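Local coordinates for protein Cas13d (uncultured Ruminococcus sp, PDB 6IV9) that binds CRISPR RNA and, through two HEPN domains, directs maturation of that guide RNA and cleavage of its RNA target, at residues Lys252-Tyr256 with Phe257-Glu261; Asn337-Asn340 with Ile341-Ile345; Lys349-Glu352 with Ala353-Ile357; Ala577-Lys580 with Leu581-Arg585. The protein carries 2 engineered substitutions. All blocks are in the same frame, centred on the assembly; numbering follows the deposited sequence.

Interaction 1 (Lys252-Tyr256 with Phe257-Glu261); sequences KRLGY and FGLEE
Lys252 turns its chain back toward Glu261 by a bend at chi2 (-52°), while Glu261 sets CG between its own backbone N and carbonyl carbon (chi1 71°) and runs straight from there. The two ends meet in a salt bridge, Lys252 NZ to Glu261 OE1 at 2.7 Å, with the ammonium on the syn side of the carboxylate and 21° out of its plane. Lys265 is a weak, distant second partner of the same carboxylate.

Between these charges the chain turns round one carbonyl. Leu254 O accepts from Phe257 N at 3.1 Å and from Leu259 N at 3.2 Å, the two donors arriving from opposite faces of the carbonyl plane. Gly255 O takes Gly258 N at 3.1 Å. Gly258, with positive phi, lets the backbone reverse here. On the side facing helix 267-291, Leu254 CD2 lies at the edge of the Phe257 ring, 3.9 Å from Phe257 CD2, and Leu254 CB packs against Leu259 CB at 4.0 Å. There Leu254 rests on Tyr273 and Val277, Leu259 on Met280.

The bond from Leu259 N to Leu254 O, enclosing that from Gly258 N to Gly255 O, together with the left-handed glycine and the apolar Leu254-Leu259 pair, is the signature of a Schellman motif, here closing the short 3-10 turn that follows helix 232-251.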
loop_
_atom_site.group_PDB
_atom_site.type_symbol
_atom_site.label_atom_id
_atom_site.label_comp_id
_atom_site.label_asym_id
_atom_site.label_seq_id
_atom_site.Cartn_x
_atom_site.Cartn_y
_atom_site.Cartn_z
ATOM N N LYS A 252 5.887 8.198 24.394
ATOM C CA LYS A 252 7.182 8.312 23.680
ATOM C C LYS A 252 7.180 7.404 22.437
ATOM O O LYS A 252 8.182 7.373 21.729
ATOM C CB LYS A 252 8.375 8.035 24.594
ATOM C CG LYS A 252 8.447 8.864 25.862
ATOM C CD LYS A 252 8.329 10.332 25.606
ATOM C CE LYS A 252 8.444 11.185 26.850
ATOM N NZ LYS A 252 7.828 12.514 26.654
ATOM N N ARG A 253 6.044 6.768 22.165
ATOM C CA ARG A 253 5.838 5.802 21.051
ATOM C C ARG A 253 5.860 6.484 19.674
ATOM O O ARG A 253 6.081 5.802 18.679
ATOM C CB ARG A 253 4.575 4.986 21.293
ATOM C CG ARG A 253 4.732 3.958 22.397
ATOM C CD ARG A 253 4.193 2.609 21.977
ATOM N NE ARG A 253 4.389 1.573 22.964
ATOM C CZ ARG A 253 3.778 1.551 24.119
ATOM N NH1 ARG A 253 2.845 2.439 24.383
ATOM N NH2 ARG A 253 4.094 0.639 25.008
ATOM N N LEU A 254 5.743 7.815 19.630
ATOM C CA LEU A 254 5.762 8.571 18.347
ATOM C C LEU A 254 7.128 8.431 17.673
ATOM O O LEU A 254 7.218 8.575 16.475
ATOM C CB LEU A 254 5.379 10.034 18.564
ATOM C CG LEU A 254 3.879 10.291 18.625
ATOM C CD1 LEU A 254 3.586 11.740 18.952
ATOM C CD2 LEU A 254 3.195 9.888 17.332
ATOM N N GLY A 255 8.142 8.080 18.448
ATOM C CA GLY A 255 9.510 7.878 17.949
ATOM C C GLY A 255 9.576 6.723 16.971
ATOM O O GLY A 255 10.468 6.686 16.146
ATOM N N TYR A 256 8.611 5.820 17.060
ATOM C CA TYR A 256 8.549 4.639 16.168
ATOM C C TYR A 256 8.374 5.121 14.727
ATOM O O TYR A 256 8.918 4.500 13.826
ATOM C CB TYR A 256 7.420 3.714 16.610
ATOM C CG TYR A 256 7.780 2.808 17.758
ATOM C CD1 TYR A 256 8.983 2.136 17.787
ATOM C CD2 TYR A 256 6.918 2.626 18.815
ATOM C CE1 TYR A 256 9.312 1.283 18.823
ATOM C CE2 TYR A 256 7.236 1.796 19.870
ATOM C CZ TYR A 256 8.435 1.118 19.874
ATOM O OH TYR A 256 8.739 0.291 20.897
ATOM N N PHE A 257 7.640 6.217 14.567
ATOM C CA PHE A 257 7.279 6.806 13.257
ATOM C C PHE A 257 8.324 7.810 12.795
ATOM O O PHE A 257 8.129 8.411 11.772
ATOM C CB PHE A 257 5.994 7.602 13.400
ATOM C CG PHE A 257 4.765 6.797 13.696
ATOM C CD1 PHE A 257 4.557 5.571 13.101
ATOM C CD2 PHE A 257 3.791 7.291 14.528
ATOM C CE1 PHE A 257 3.403 4.856 13.353
ATOM C CE2 PHE A 257 2.642 6.575 14.786
ATOM C CZ PHE A 257 2.448 5.356 14.196
ATOM N N GLY A 258 9.402 7.975 13.538
ATOM C CA GLY A 258 10.373 9.004 13.152
ATOM C C GLY A 258 9.973 10.362 13.697
ATOM O O GLY A 258 10.551 11.321 13.259
ATOM N N LEU A 259 8.943 10.415 14.540
ATOM C CA LEU A 259 8.505 11.665 15.214
ATOM C C LEU A 259 9.095 11.730 16.626
ATOM O O LEU A 259 8.372 11.576 17.578
ATOM C CB LEU A 259 6.987 11.729 15.256
ATOM C CG LEU A 259 6.343 11.866 13.891
ATOM C CD1 LEU A 259 4.841 11.856 14.021
ATOM C CD2 LEU A 259 6.824 13.133 13.225
ATOM N N GLU A 260 10.377 11.992 16.690
ATOM C CA GLU A 260 11.150 12.113 17.937
ATOM C C GLU A 260 10.887 13.464 18.601
ATOM O O GLU A 260 11.033 14.458 17.946
ATOM C CB GLU A 260 12.601 12.116 17.479
ATOM C CG GLU A 260 13.607 12.276 18.586
ATOM C CD GLU A 260 14.682 11.226 18.442
ATOM O OE1 GLU A 260 15.799 11.582 18.068
ATOM O OE2 GLU A 260 14.358 10.055 18.643
ATOM N N GLU A 261 10.608 13.478 19.902
ATOM C CA GLU A 261 10.482 14.759 20.641
ATOM C C GLU A 261 11.876 15.387 20.707
ATOM O O GLU A 261 12.842 14.669 20.624
ATOM C CB GLU A 261 9.903 14.551 22.042
ATOM C CG GLU A 261 10.860 13.873 22.989
ATOM C CD GLU A 261 10.412 13.582 24.412
ATOM O OE1 GLU A 261 9.249 13.769 24.714
ATOM O OE2 GLU A 261 11.251 13.153 25.202
#

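Interaction 2 (Asn337-Asn340 with Ile341-Ile345); sequences NKVN and ISLLI. With nucleotides of chain B.
The N-terminus of helix 338-347 joins protein to guide RNA through its N-cap residue, Asn337, which both starts the first helical turn toward Ile341 and reaches a nucleotide. Its side chain makes no capping bond to the helix. CG lies beside the backbone N (chi1 -67°), and the amide leads away from the helical turn to the ribose of U43 of chain B. There Asn337 OD1 accepts from O2' of U43 of chain B at 2.7 Å, and Asn337 ND2 gives a weak bond back to that hydroxyl at 3.2 Å; the ND2 also donates to Phe333 O. A 2'-hydroxyl is what distinguishes RNA from DNA, so this pairing is consistent with recognition of the ribose.

The backbone of Asn337 serves the helix instead. Its O accepts from Ile341 N at 3.0 Å, and the next i to i+4 bonds follow in series, Ser342 N to Lys338 O, Leu343 N to Val339 O and Leu344 N to Asn340 O. Asn340 turns away from this turn, its amide held by Lys402 and Tyr360, and Lys338 NZ is gripped by Glu335 and the carbonyls of Gly474 and Ala476. On the flank toward helix 467-475, Val339 CG1 touches Leu343 CD2 at 4.3 Å. Ile341 extends its CD1 back along the helix start, over Asn337 O at 3.5 Å, to rest 3.7 Å from Asn337 CB.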
loop_
_atom_site.group_PDB
_atom_site.type_symbol
_atom_site.label_atom_id
_atom_site.label_comp_id
_atom_site.label_asym_id
_atom_site.label_seq_id
_atom_site.Cartn_x
_atom_site.Cartn_y
_atom_site.Cartn_z
ATOM N N ASN A 337 27.903 10.831 -2.048
ATOM C CA ASN A 337 27.826 9.691 -2.989
ATOM C C ASN A 337 29.143 9.520 -3.746
ATOM O O ASN A 337 29.125 8.919 -4.794
ATOM C CB ASN A 337 26.634 9.871 -3.925
ATOM C CG ASN A 337 25.330 9.766 -3.175
ATOM O OD1 ASN A 337 24.821 8.690 -2.992
ATOM N ND2 ASN A 337 24.812 10.875 -2.716
ATOM N N LYS A 338 30.237 9.995 -3.162
ATOM C CA LYS A 338 31.567 10.032 -3.829
ATOM C C LYS A 338 32.079 8.641 -4.193
ATOM O O LYS A 338 32.747 8.532 -5.176
ATOM C CB LYS A 338 32.586 10.778 -2.969
ATOM C CG LYS A 338 32.872 10.154 -1.618
ATOM C CD LYS A 338 33.547 11.073 -0.649
ATOM C CE LYS A 338 34.998 11.290 -0.992
ATOM N NZ LYS A 338 35.670 12.099 0.037
ATOM N N VAL A 339 31.828 7.640 -3.377
ATOM C CA VAL A 339 32.405 6.329 -3.751
ATOM C C VAL A 339 31.816 5.834 -5.071
ATOM O O VAL A 339 32.568 5.533 -5.962
ATOM C CB VAL A 339 32.114 5.321 -2.637
ATOM C CG1 VAL A 339 32.509 3.931 -3.057
ATOM C CG2 VAL A 339 32.749 5.713 -1.325
ATOM N N ASN A 340 30.497 5.769 -5.179
ATOM C CA ASN A 340 29.892 5.291 -6.440
ATOM C C ASN A 340 30.194 6.262 -7.577
ATOM O O ASN A 340 30.481 5.808 -8.659
ATOM C CB ASN A 340 28.402 5.011 -6.285
ATOM C CG ASN A 340 28.144 3.803 -5.420
ATOM O OD1 ASN A 340 29.055 3.260 -4.835
ATOM N ND2 ASN A 340 26.901 3.383 -5.345
ATOM N N ILE A 341 30.116 7.557 -7.313
ATOM C CA ILE A 341 30.339 8.540 -8.407
ATOM C C ILE A 341 31.766 8.396 -8.952
ATOM O O ILE A 341 31.912 8.357 -10.155
ATOM C CB ILE A 341 30.013 9.966 -7.945
ATOM C CG1 ILE A 341 28.501 10.163 -7.813
ATOM C CG2 ILE A 341 30.621 10.973 -8.899
ATOM C CD1 ILE A 341 28.102 11.368 -7.030
ATOM N N SER A 342 32.757 8.251 -8.077
ATOM C CA SER A 342 34.164 8.115 -8.536
ATOM C C SER A 342 34.318 6.867 -9.391
ATOM O O SER A 342 34.841 6.980 -10.473
ATOM C CB SER A 342 35.077 8.005 -7.372
ATOM O OG SER A 342 35.094 9.207 -6.660
ATOM N N LEU A 343 33.796 5.745 -8.924
ATOM C CA LEU A 343 33.922 4.469 -9.653
ATOM C C LEU A 343 33.278 4.610 -11.028
ATOM O O LEU A 343 33.829 4.112 -11.978
ATOM C CB LEU A 343 33.140 3.426 -8.859
ATOM C CG LEU A 343 33.921 2.322 -8.159
ATOM C CD1 LEU A 343 35.405 2.635 -8.070
ATOM C CD2 LEU A 343 33.337 2.050 -6.786
ATOM N N LEU A 344 32.104 5.219 -11.094
ATOM C CA LEU A 344 31.365 5.357 -12.371
ATOM C C LEU A 344 32.096 6.270 -13.359
ATOM O O LEU A 344 32.111 5.969 -14.536
ATOM C CB LEU A 344 29.965 5.867 -12.046
ATOM C CG LEU A 344 29.081 4.852 -11.335
ATOM C CD1 LEU A 344 27.770 5.482 -10.939
ATOM C CD2 LEU A 344 28.858 3.652 -12.219
ATOM N N ILE A 345 32.656 7.361 -12.862
ATOM C CA ILE A 345 33.393 8.294 -13.749
ATOM C C ILE A 345 34.593 7.554 -14.341
ATOM O O ILE A 345 34.787 7.629 -15.523
ATOM C CB ILE A 345 33.790 9.540 -12.947
ATOM C CG1 ILE A 345 32.589 10.452 -12.715
ATOM C CG2 ILE A 345 34.932 10.270 -13.618
ATOM C CD1 ILE A 345 32.840 11.545 -11.742
ATOM P P U B 43 17.749 4.258 -1.826
ATOM O OP1 U B 43 16.521 4.663 -2.604
ATOM O OP2 U B 43 18.596 3.183 -2.337
ATOM O "O5'" U B 43 18.566 5.613 -1.703
ATOM C "C5'" U B 43 19.758 5.690 -0.909
ATOM C "C4'" U B 43 20.552 6.918 -1.297
ATOM O "O4'" U B 43 19.765 8.047 -0.874
ATOM C "C3'" U B 43 21.898 7.095 -0.572
ATOM O "O3'" U B 43 22.863 6.427 -1.368
ATOM C "C2'" U B 43 22.046 8.624 -0.548
ATOM O "O2'" U B 43 22.372 9.003 -1.867
ATOM C "C1'" U B 43 20.594 9.066 -0.311
ATOM N N1 U B 43 20.246 9.233 1.107
ATOM C C2 U B 43 20.811 10.282 1.793
ATOM O O2 U B 43 21.540 11.097 1.269
ATOM N N3 U B 43 20.482 10.348 3.117
ATOM C C4 U B 43 19.665 9.498 3.815
ATOM O O4 U B 43 19.462 9.705 5.010
ATOM C C5 U B 43 19.114 8.437 3.042
ATOM C C6 U B 43 19.417 8.339 1.747
#

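Interaction 3 (Lys349-Glu352 with Ala353-Ile357); sequences KGYE and ADDII
Apolar packing between Tyr351 and Ile356 is the main side-chain contact at the start of helix 353-366. Ile356 places CG1 beside its backbone N (chi1 -71°), which sends the branch back past the helix end: Ile356 CG1 comes to 3.6 Å from Tyr351 CB and Ile356 CD1 to 3.7 Å from the same carbon. Tyr351 directly precedes the N-cap residue Glu352, and Ile356 is the fourth residue of the helix, so the pair forms a hydrophobic staple across the cap.

The hydrogen bonding is backbone work. Ile356 N donates to Glu352 O at 3.1 Å, closing the first helical turn. Against that same carbonyl lie Asp355 CB, at 3.2 Å, and Ile356 CG1, at 3.6 Å.

A third kind of contact pairs ring and carboxylate. Asp355 OD2 sits at the edge of the Tyr351 ring, 3.9 Å from Tyr351 CD2, with the two planes 33° apart, where the oxygen faces the positively polarised rim rather than the pi cloud. The other oxygen, Asp355 OD1, forms a salt bridge with Arg417, and the carboxylate charge probably also interacts well with the N-terminal helix dipole.

Tyr351 and Asp355 thus face helix 400-418, Tyr351 resting on Cys413, Arg417 and Asn418, while Ile356 packs on Leu344 and Ile345 of the preceding helix 338-347.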
loop_
_atom_site.group_PDB
_atom_site.type_symbol
_atom_site.label_atom_id
_atom_site.label_comp_id
_atom_site.label_asym_id
_atom_site.label_seq_id
_atom_site.Cartn_x
_atom_site.Cartn_y
_atom_site.Cartn_z
ATOM N N LYS A 349 33.613 5.598 -19.839
ATOM C CA LYS A 349 34.516 6.341 -20.760
ATOM C C LYS A 349 33.777 7.246 -21.744
ATOM O O LYS A 349 34.305 8.307 -22.035
ATOM C CB LYS A 349 35.427 5.355 -21.490
ATOM C CG LYS A 349 36.262 4.487 -20.564
ATOM C CD LYS A 349 37.020 5.293 -19.540
ATOM C CE LYS A 349 37.993 4.455 -18.744
ATOM N NZ LYS A 349 38.933 5.307 -17.977
ATOM N N GLY A 350 32.602 6.859 -22.220
ATOM C CA GLY A 350 31.931 7.679 -23.243
ATOM C C GLY A 350 31.139 8.845 -22.682
ATOM O O GLY A 350 30.533 9.550 -23.468
ATOM N N TYR A 351 31.186 9.068 -21.372
ATOM C CA TYR A 351 30.343 10.119 -20.759
ATOM C C TYR A 351 31.186 11.167 -20.043
ATOM O O TYR A 351 32.220 10.819 -19.532
ATOM C CB TYR A 351 29.469 9.510 -19.660
ATOM C CG TYR A 351 28.347 8.621 -20.122
ATOM C CD1 TYR A 351 28.568 7.312 -20.490
ATOM C CD2 TYR A 351 27.055 9.091 -20.162
ATOM C CE1 TYR A 351 27.535 6.498 -20.910
ATOM C CE2 TYR A 351 26.012 8.292 -20.574
ATOM C CZ TYR A 351 26.250 6.991 -20.946
ATOM O OH TYR A 351 25.214 6.224 -21.361
ATOM N N GLU A 352 30.712 12.410 -20.048
ATOM C CA GLU A 352 31.341 13.515 -19.287
ATOM C C GLU A 352 31.015 13.328 -17.805
ATOM O O GLU A 352 29.897 12.938 -17.499
ATOM C CB GLU A 352 30.744 14.844 -19.722
ATOM C CG GLU A 352 30.855 15.080 -21.202
ATOM C CD GLU A 352 32.201 15.650 -21.587
ATOM O OE1 GLU A 352 33.073 14.872 -22.008
ATOM O OE2 GLU A 352 32.373 16.863 -21.446
ATOM N N ALA A 353 31.929 13.705 -16.928
ATOM C CA ALA A 353 31.743 13.521 -15.477
ATOM C C ALA A 353 30.505 14.272 -14.980
ATOM O O ALA A 353 29.781 13.721 -14.164
ATOM C CB ALA A 353 32.985 13.977 -14.771
ATOM N N ASP A 354 30.271 15.480 -15.473
ATOM C CA ASP A 354 29.098 16.280 -15.041
ATOM C C ASP A 354 27.813 15.555 -15.422
ATOM O O ASP A 354 26.870 15.614 -14.671
ATOM C CB ASP A 354 29.069 17.633 -15.738
ATOM C CG ASP A 354 29.996 18.644 -15.105
ATOM O OD1 ASP A 354 30.778 18.246 -14.227
ATOM O OD2 ASP A 354 29.942 19.808 -15.518
ATOM N N ASP A 355 27.800 14.955 -16.599
ATOM C CA ASP A 355 26.627 14.201 -17.087
ATOM C C ASP A 355 26.374 13.009 -16.168
ATOM O O ASP A 355 25.247 12.774 -15.837
ATOM C CB ASP A 355 26.910 13.664 -18.479
ATOM C CG ASP A 355 25.654 13.524 -19.295
ATOM O OD1 ASP A 355 24.690 14.207 -18.966
ATOM O OD2 ASP A 355 25.657 12.728 -20.233
ATOM N N ILE A 356 27.425 12.308 -15.787
ATOM C CA ILE A 356 27.295 11.124 -14.902
ATOM C C ILE A 356 26.726 11.568 -13.558
ATOM O O ILE A 356 25.884 10.881 -13.033
ATOM C CB ILE A 356 28.659 10.427 -14.767
ATOM C CG1 ILE A 356 29.029 9.733 -16.075
ATOM C CG2 ILE A 356 28.685 9.468 -13.597
ATOM C CD1 ILE A 356 30.452 9.314 -16.145
ATOM N N ILE A 357 27.198 12.691 -13.043
ATOM C CA ILE A 357 26.724 13.181 -11.726
ATOM C C ILE A 357 25.231 13.502 -11.816
ATOM O O ILE A 357 24.513 13.133 -10.917
ATOM C CB ILE A 357 27.577 14.372 -11.265
ATOM C CG1 ILE A 357 28.993 13.917 -10.913
ATOM C CG2 ILE A 357 26.919 15.079 -10.108
ATOM C CD1 ILE A 357 29.991 15.036 -10.774
#

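Interaction 4 (Ala577-Lys580 with Leu581-Arg585); sequences ASAK and LTMFR
Met583 folds back over Lys580, the N-cap residue of helix 581-591, in an arrangement that resembles half of a capping box with sulfur as the acceptor. Its CB lies 3.4 Å from Lys580 O. From there the chain runs extended (chi2 171°), carrying CG along the flank of Lys580 and bringing SD up to the Lys580 N-H. That N-H points almost straight at the sulfur, Lys580 N to Met583 SD being 3.6 Å, a weak hydrogen bond; SD also touches Ala579 CA at 3.8 Å. At the tip, Met583 CE only grazes Lys580 CG at 4.5 Å. The residue is buried, with Tyr256 packed against it.

The Lys580 carbonyl starts the helix: Phe584 N donates to Lys580 O at 3.2 Å, with a weak bond from Met583 N besides. Phe584 also carries a hydrophobic staple, since Ala579, the residue before the cap, meets the fourth helical residue. Helix 617-627 packs on both, through Ile627. The methyl Ala579 CB sits obliquely to the ring, at 3.5 Å from both Phe584 CE2 and Phe584 CZ.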
loop_
_atom_site.group_PDB
_atom_site.type_symbol
_atom_site.label_atom_id
_atom_site.label_comp_id
_atom_site.label_asym_id
_atom_site.label_seq_id
_atom_site.Cartn_x
_atom_site.Cartn_y
_atom_site.Cartn_z
ATOM N N ALA A 577 15.880 6.177 15.704
ATOM C CA ALA A 577 15.283 6.907 16.836
ATOM C C ALA A 577 16.235 6.881 18.033
ATOM O O ALA A 577 17.099 6.010 18.091
ATOM C CB ALA A 577 13.976 6.246 17.205
ATOM N N SER A 578 16.105 7.859 18.921
ATOM C CA SER A 578 16.837 7.734 20.197
ATOM C C SER A 578 15.973 6.747 20.970
ATOM O O SER A 578 14.843 7.077 21.223
ATOM C CB SER A 578 16.878 9.046 20.906
ATOM O OG SER A 578 17.782 9.927 20.271
ATOM N N ALA A 579 16.455 5.541 21.240
ATOM C CA ALA A 579 15.560 4.590 21.931
ATOM C C ALA A 579 15.225 5.111 23.328
ATOM O O ALA A 579 16.117 5.506 24.055
ATOM C CB ALA A 579 16.153 3.218 21.968
ATOM N N LYS A 580 13.945 5.087 23.645
ATOM C CA LYS A 580 13.405 5.524 24.942
ATOM C C LYS A 580 13.124 4.297 25.795
ATOM O O LYS A 580 12.989 3.219 25.246
ATOM C CB LYS A 580 12.086 6.239 24.682
ATOM C CG LYS A 580 12.206 7.437 23.768
ATOM C CD LYS A 580 12.652 8.650 24.515
ATOM C CE LYS A 580 12.354 9.932 23.777
ATOM N NZ LYS A 580 13.382 10.202 22.758
ATOM N N LEU A 581 12.870 4.516 27.076
ATOM C CA LEU A 581 12.599 3.389 27.993
ATOM C C LEU A 581 11.383 2.610 27.498
ATOM O O LEU A 581 11.391 1.409 27.599
ATOM C CB LEU A 581 12.337 3.915 29.400
ATOM C CG LEU A 581 11.871 2.845 30.378
ATOM C CD1 LEU A 581 12.859 1.704 30.436
ATOM C CD2 LEU A 581 11.662 3.424 31.757
ATOM N N THR A 582 10.394 3.296 26.943
ATOM C CA THR A 582 9.167 2.610 26.487
ATOM C C THR A 582 9.528 1.596 25.406
ATOM O O THR A 582 8.964 0.536 25.394
ATOM C CB THR A 582 8.155 3.611 25.928
ATOM O OG1 THR A 582 7.670 4.385 27.012
ATOM C CG2 THR A 582 6.986 2.930 25.262
ATOM N N MET A 583 10.419 1.969 24.509
ATOM C CA MET A 583 10.833 1.062 23.418
ATOM C C MET A 583 11.568 -0.153 23.984
ATOM O O MET A 583 11.346 -1.238 23.501
ATOM C CB MET A 583 11.708 1.818 22.429
ATOM C CG MET A 583 10.936 2.910 21.746
ATOM S SD MET A 583 11.986 3.965 20.800
ATOM C CE MET A 583 10.751 5.124 20.224
ATOM N N PHE A 584 12.421 0.061 24.975
ATOM C CA PHE A 584 13.157 -1.066 25.595
ATOM C C PHE A 584 12.157 -1.999 26.264
ATOM O O PHE A 584 12.301 -3.185 26.173
ATOM C CB PHE A 584 14.245 -0.559 26.535
ATOM C CG PHE A 584 15.425 0.011 25.802
ATOM C CD1 PHE A 584 16.228 -0.797 25.029
ATOM C CD2 PHE A 584 15.700 1.358 25.844
ATOM C CE1 PHE A 584 17.291 -0.269 24.329
ATOM C CE2 PHE A 584 16.773 1.882 25.153
ATOM C CZ PHE A 584 17.567 1.068 24.398
ATOM N N ARG A 585 11.158 -1.435 26.923
ATOM C CA ARG A 585 10.137 -2.305 27.540
ATOM C C ARG A 585 9.415 -3.080 26.433
ATOM O O ARG A 585 9.190 -4.248 26.617
ATOM C CB ARG A 585 9.145 -1.501 28.376
ATOM C CG ARG A 585 7.958 -2.329 28.829
ATOM C CD ARG A 585 6.977 -1.593 29.706
ATOM N NE ARG A 585 7.510 -1.299 31.021
ATOM C CZ ARG A 585 7.494 -2.133 32.041
ATOM N NH1 ARG A 585 6.930 -3.316 31.930
ATOM N NH2 ARG A 585 8.055 -1.787 33.175
#

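The four contacts form two neighbouring pairs. Interactions 2 and 3 lie on the consecutive helices 338-347 and 353-366, centres about 11 Å apart, and pack through Ile341 and Ile345 against Ala353, Ile356 and Ile357. Interactions 1 and 4, centres about 10 Å apart, are some 320 residues apart in sequence, yet Glu260 OE2 probably bonds Ser578 N, and Tyr256 and Arg253 pack on Met583 and Thr582. Centres of different pairs are about 34 to 46 Å apart. Since 2 and 3 fall between 1 and 4 along the chain, the polypeptide leaves and returns to the first site. Interaction 2 touches the RNA, whereas the nearest atoms of the others lie about 8 to 11 Å from it.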